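Local structure of DUF4442 domain-containing protein (Pseudomonas aeruginosa, 1SH8) at residues T59-P64 against M85-R90; L129-E132 against V136-E139. The protein is of unknown function but adopts a hotdog-type fold and is probably a thioesterase. All blocks are in the same frame, centred on the assembly; numbering follows the deposited sequence.

Contact 1: residues T59-P64 against M85-R90; sequences TLAELP and MTLRFR
Ala-61 and Leu-87 make the first touch between the helical segment 59-64 and the strand segment 85-90, and they illustrate how a helix can rest on a sheet with very little side chain of its own. The methyl CB of Ala-61 points at the strand and meets a single branch of the leucine, CD1 of Leu-87, at 4.2 Å. Leu-87 holds its CG anti to the backbone N (chi1 -180°), which carries that branch up from the strand to the helix surface. The backbones keep their distance, with 8.0 Å between the CA of Ala-61 and the CA of Leu-87.

One residue on, Glu-62 contributes the aliphatic part of its chain. Met-85 rises from the strand almost fully extended and bends only at its last torsion (chi3 -48°), turning its methyl group toward the glutamate. CE of Met-85 thereby lies 3.3 Å from CG of Glu-62, a tight approach for two carbons, and SD of Met-85 stands 3.7 Å from CB of Glu-62. The two side chains cross at about a right angle, so the methionine end presses on the first two methylenes. The polar end of Glu-62 finds a partner in the other chain: OE1 is hydrogen-bonded to Tyr-53 OH of the second subunit.

The buried pairing sets helix 54-62 against strand 78-89, the packing of a central helix against a curved sheet that characterises the hotdog fold. Strand 136-148 runs beside strand 78-89, and its Ser-140 touches both Ala-61 and Leu-87. On its other edge, segment 85-88 pairs antiparallel with a strand of the second subunit, continuing the sheet across the dimer.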
loop_
_atom_site.group_PDB
_atom_site.type_symbol
_atom_site.label_atom_id
_atom_site.label_comp_id
_atom_site.label_asym_id
_atom_site.label_seq_id
_atom_site.Cartn_x
_atom_site.Cartn_y
_atom_site.Cartn_z
ATOM N N THR A 59 2.151 0.597 4.158
ATOM C CA THR A 59 2.451 1.924 4.670
ATOM C C THR A 59 3.801 1.939 5.386
ATOM O O THR A 59 4.606 2.851 5.189
ATOM C CB THR A 59 1.325 2.406 5.605
ATOM O OG1 THR A 59 0.108 2.500 4.855
ATOM C CG2 THR A 59 1.645 3.775 6.181
ATOM N N LEU A 60 4.056 0.919 6.200
ATOM C CA LEU A 60 5.324 0.833 6.920
ATOM C C LEU A 60 6.502 0.715 5.953
ATOM O O LEU A 60 7.533 1.356 6.142
ATOM C CB LEU A 60 5.324 -0.380 7.854
ATOM C CG LEU A 60 6.645 -0.612 8.600
ATOM C CD1 LEU A 60 6.937 0.584 9.501
ATOM C CD2 LEU A 60 6.559 -1.891 9.417
ATOM N N ALA A 61 6.337 -0.109 4.920
ATOM C CA ALA A 61 7.394 -0.332 3.934
ATOM C C ALA A 61 7.616 0.848 2.992
ATOM O O ALA A 61 8.730 1.075 2.527
ATOM C CB ALA A 61 7.079 -1.583 3.119
ATOM N N GLU A 62 6.554 1.601 2.723
ATOM C CA GLU A 62 6.612 2.735 1.803
ATOM C C GLU A 62 7.141 4.047 2.400
ATOM O O GLU A 62 7.885 4.787 1.742
ATOM C CB GLU A 62 5.205 2.969 1.222
ATOM C CG GLU A 62 5.096 3.953 0.053
ATOM C CD GLU A 62 5.222 5.426 0.444
ATOM O OE1 GLU A 62 4.795 5.813 1.556
ATOM O OE2 GLU A 62 5.734 6.208 -0.389
ATOM N N LEU A 63 6.759 4.328 3.643
ATOM C CA LEU A 63 7.132 5.582 4.293
ATOM C C LEU A 63 8.626 5.900 4.405
ATOM O O LEU A 63 9.001 7.073 4.423
ATOM C CB LEU A 63 6.473 5.674 5.674
ATOM C CG LEU A 63 6.233 7.113 6.134
ATOM C CD1 LEU A 63 5.214 7.770 5.217
ATOM C CD2 LEU A 63 5.729 7.120 7.568
ATOM N N PRO A 64 9.498 4.875 4.494
ATOM C CA PRO A 64 10.928 5.199 4.594
ATOM C C PRO A 64 11.424 6.112 3.472
ATOM O O PRO A 64 12.380 6.861 3.654
ATOM C CB PRO A 64 11.590 3.826 4.573
ATOM C CG PRO A 64 10.609 2.998 5.352
ATOM C CD PRO A 64 9.271 3.442 4.760
ATOM N N MET A 85 6.213 0.222 -6.632
ATOM C CA MET A 85 6.640 -0.550 -5.483
ATOM C C MET A 85 6.045 -1.945 -5.497
ATOM O O MET A 85 4.882 -2.137 -5.861
ATOM C CB MET A 85 6.224 0.182 -4.203
ATOM C CG MET A 85 6.630 -0.488 -2.894
ATOM S SD MET A 85 6.301 0.569 -1.434
ATOM C CE MET A 85 6.963 2.032 -1.904
ATOM N N THR A 86 6.871 -2.910 -5.111
ATOM C CA THR A 86 6.469 -4.300 -5.017
ATOM C C THR A 86 6.597 -4.679 -3.549
ATOM O O THR A 86 7.604 -4.359 -2.913
ATOM C CB THR A 86 7.397 -5.206 -5.851
ATOM O OG1 THR A 86 7.227 -4.904 -7.241
ATOM C CG2 THR A 86 7.077 -6.683 -5.602
ATOM N N LEU A 87 5.569 -5.334 -3.014
ATOM C CA LEU A 87 5.568 -5.776 -1.617
ATOM C C LEU A 87 5.311 -7.280 -1.610
ATOM O O LEU A 87 4.276 -7.732 -2.093
ATOM C CB LEU A 87 4.469 -5.059 -0.823
ATOM C CG LEU A 87 4.352 -5.414 0.667
ATOM C CD1 LEU A 87 5.658 -5.090 1.394
ATOM C CD2 LEU A 87 3.193 -4.644 1.290
ATOM N N ARG A 88 6.260 -8.050 -1.085
ATOM C CA ARG A 88 6.132 -9.504 -1.043
ATOM C C ARG A 88 5.840 -9.954 0.385
ATOM O O ARG A 88 6.575 -9.625 1.314
ATOM C CB ARG A 88 7.425 -10.157 -1.549
ATOM C CG ARG A 88 7.907 -9.631 -2.904
ATOM C CD ARG A 88 9.217 -10.292 -3.330
ATOM N NE ARG A 88 9.962 -9.477 -4.293
ATOM C CZ ARG A 88 9.700 -9.403 -5.596
ATOM N NH1 ARG A 88 8.707 -10.102 -6.129
ATOM N NH2 ARG A 88 10.432 -8.610 -6.370
ATOM N N PHE A 89 4.762 -10.709 0.555
ATOM C CA PHE A 89 4.355 -11.182 1.873
ATOM C C PHE A 89 4.965 -12.551 2.149
ATOM O O PHE A 89 4.748 -13.502 1.392
ATOM C CB PHE A 89 2.826 -11.230 1.926
ATOM C CG PHE A 89 2.173 -9.910 1.594
ATOM C CD1 PHE A 89 2.116 -8.887 2.542
ATOM C CD2 PHE A 89 1.652 -9.673 0.322
ATOM C CE1 PHE A 89 1.548 -7.645 2.224
ATOM C CE2 PHE A 89 1.082 -8.432 -0.008
ATOM C CZ PHE A 89 1.031 -7.418 0.950
ATOM N N ARG A 90 5.729 -12.642 3.236
ATOM C CA ARG A 90 6.413 -13.879 3.599
ATOM C C ARG A 90 5.709 -14.717 4.659
ATOM O O ARG A 90 5.661 -15.945 4.554
ATOM C CB ARG A 90 7.831 -13.566 4.070
ATOM C CG ARG A 90 8.647 -12.744 3.083
ATOM C CD ARG A 90 8.600 -13.322 1.668
ATOM N NE ARG A 90 9.683 -12.773 0.857
ATOM C CZ ARG A 90 9.807 -12.945 -0.452
ATOM N NH1 ARG A 90 8.907 -13.651 -1.129
ATOM N NH2 ARG A 90 10.853 -12.431 -1.083
#

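Contact 2: residues L129-E132 against V136-E139; sequences LTDE and VVAE
Val-136 pairs with Thr-130 just beyond the turn of a beta hairpin, and the contact that follows is a compact example of how a beta bulge is absorbed. The two residues form an antiparallel non-hydrogen-bonded pair, their CA atoms only 4.5 Å apart. Their side chains share a sheet face and meet obliquely, CG2 of Val-136 lying 4.2 Å from CG2 of Thr-130. On the backbone, CA of Val-136 offers a CA-H...O contact to O of Leu-129 at 3.4 Å.

Val-137 is where the register slips by one residue. Its psi of -23° departs from extended geometry, and its N donates to that same carbonyl, the bond from Val-137 N to Leu-129 O measuring 2.9 Å with a bent N-H...O angle of 150°. Its two methyls divide between two residues of the facing strand. CG2, set between the backbone N and the carbonyl carbon, sits against the Leu-129 carbonyl, 3.5 Å from its O, and also packs on Leu-129 CB. CG1 of Val-137 reaches CB and OD2 of Asp-131, both at 4.1 Å, while Asp-131 OD1 is occupied by the backbone N atoms of Gln-133 and Glu-135 in the turn.

Ala-138 is the second residue of the bulge and, like Val-137, lies opposite Leu-129; it supplies the acceptor. Leu-129 N reaches Ala-138 O at 2.9 Å along a nearly straight N-H...O line of 174°. CD2 of Leu-129 stands 4.3 Å from CB of Ala-138, and Leu-129 also packs on Leu-57 and Leu-60 of helix 54-62.

Chemically, then, the backbone of Leu-129 is engaged at both ends: its N-H makes the straighter bond, and its carbonyl takes a bent N-H bond plus a CH contact. Two hydrogen bonds join the strands across the bulge, while Leu-129 and Ala-138 pack together on the face toward the helix.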
loop_
_atom_site.group_PDB
_atom_site.type_symbol
_atom_site.label_atom_id
_atom_site.label_comp_id
_atom_site.label_asym_id
_atom_site.label_seq_id
_atom_site.Cartn_x
_atom_site.Cartn_y
_atom_site.Cartn_z
ATOM N N LEU A 129 10.736 -6.090 6.433
ATOM C CA LEU A 129 9.922 -5.728 7.586
ATOM C C LEU A 129 10.055 -6.916 8.525
ATOM O O LEU A 129 9.914 -8.063 8.101
ATOM C CB LEU A 129 8.459 -5.528 7.178
ATOM C CG LEU A 129 8.085 -4.149 6.615
ATOM C CD1 LEU A 129 9.002 -3.766 5.458
ATOM C CD2 LEU A 129 6.620 -4.186 6.179
ATOM N N THR A 130 10.324 -6.648 9.798
ATOM C CA THR A 130 10.518 -7.727 10.755
ATOM C C THR A 130 9.624 -7.629 11.978
ATOM O O THR A 130 9.206 -6.538 12.364
ATOM C CB THR A 130 11.990 -7.759 11.235
ATOM O OG1 THR A 130 12.309 -6.519 11.887
ATOM C CG2 THR A 130 12.931 -7.949 10.051
ATOM N N ASP A 131 9.324 -8.773 12.587
ATOM C CA ASP A 131 8.512 -8.761 13.796
ATOM C C ASP A 131 9.430 -8.715 15.025
ATOM O O ASP A 131 10.652 -8.627 14.890
ATOM C CB ASP A 131 7.565 -9.969 13.854
ATOM C CG ASP A 131 8.288 -11.296 13.934
ATOM O OD1 ASP A 131 9.470 -11.336 14.342
ATOM O OD2 ASP A 131 7.646 -12.317 13.601
ATOM N N GLU A 132 8.841 -8.768 16.215
ATOM C CA GLU A 132 9.602 -8.683 17.460
ATOM C C GLU A 132 10.680 -9.745 17.668
ATOM O O GLU A 132 11.566 -9.573 18.509
ATOM C CB GLU A 132 8.629 -8.667 18.643
ATOM C CG GLU A 132 7.842 -7.356 18.730
ATOM C CD GLU A 132 6.690 -7.413 19.720
ATOM O OE1 GLU A 132 6.900 -7.930 20.842
ATOM O OE2 GLU A 132 5.579 -6.932 19.379
ATOM N N VAL A 136 11.429 -12.109 9.198
ATOM C CA VAL A 136 11.070 -11.270 8.061
ATOM C C VAL A 136 9.644 -11.610 7.637
ATOM O O VAL A 136 9.381 -12.698 7.125
ATOM C CB VAL A 136 12.048 -11.502 6.894
ATOM C CG1 VAL A 136 11.618 -10.700 5.673
ATOM C CG2 VAL A 136 13.450 -11.095 7.325
ATOM N N VAL A 137 8.720 -10.679 7.854
ATOM C CA VAL A 137 7.326 -10.924 7.514
ATOM C C VAL A 137 6.944 -10.466 6.110
ATOM O O VAL A 137 5.974 -10.959 5.531
ATOM C CB VAL A 137 6.381 -10.255 8.545
ATOM C CG1 VAL A 137 6.675 -10.793 9.945
ATOM C CG2 VAL A 137 6.540 -8.732 8.502
ATOM N N ALA A 138 7.709 -9.523 5.569
ATOM C CA ALA A 138 7.457 -8.996 4.232
ATOM C C ALA A 138 8.721 -8.311 3.731
ATOM O O ALA A 138 9.556 -7.881 4.524
ATOM C CB ALA A 138 6.301 -8.002 4.264
ATOM N N GLU A 139 8.854 -8.219 2.414
ATOM C CA GLU A 139 10.007 -7.579 1.799
ATOM C C GLU A 139 9.519 -6.707 0.653
ATOM O O GLU A 139 8.670 -7.125 -0.136
ATOM C CB GLU A 139 10.987 -8.646 1.299
ATOM C CG GLU A 139 11.576 -9.471 2.433
ATOM C CD GLU A 139 12.574 -10.510 1.961
ATOM O OE1 GLU A 139 12.148 -11.537 1.388
ATOM O OE2 GLU A 139 13.791 -10.294 2.162
#

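Contacts 1 and 2, their centres 10 Å apart, share one sheet because strand 78-89, which bears 85-90, neighbours strand 136-148, which bears 136-139. The join includes a probable hydrogen bond from Arg-88 N to Glu-139 O (2.8 Å) and a salt bridge between Arg-90 NE and Glu-139 OE1, also 2.8 Å. Leu-129 of contact 2 also packs on Ala-61, so the same helix sits over both. Hotdog thioesterases commonly have their active sites at the dimer interface. Contact 1 reaches that interface, whereas the segments of contact 2 touch no other chain of the assembly; a site in this protein remains to be established.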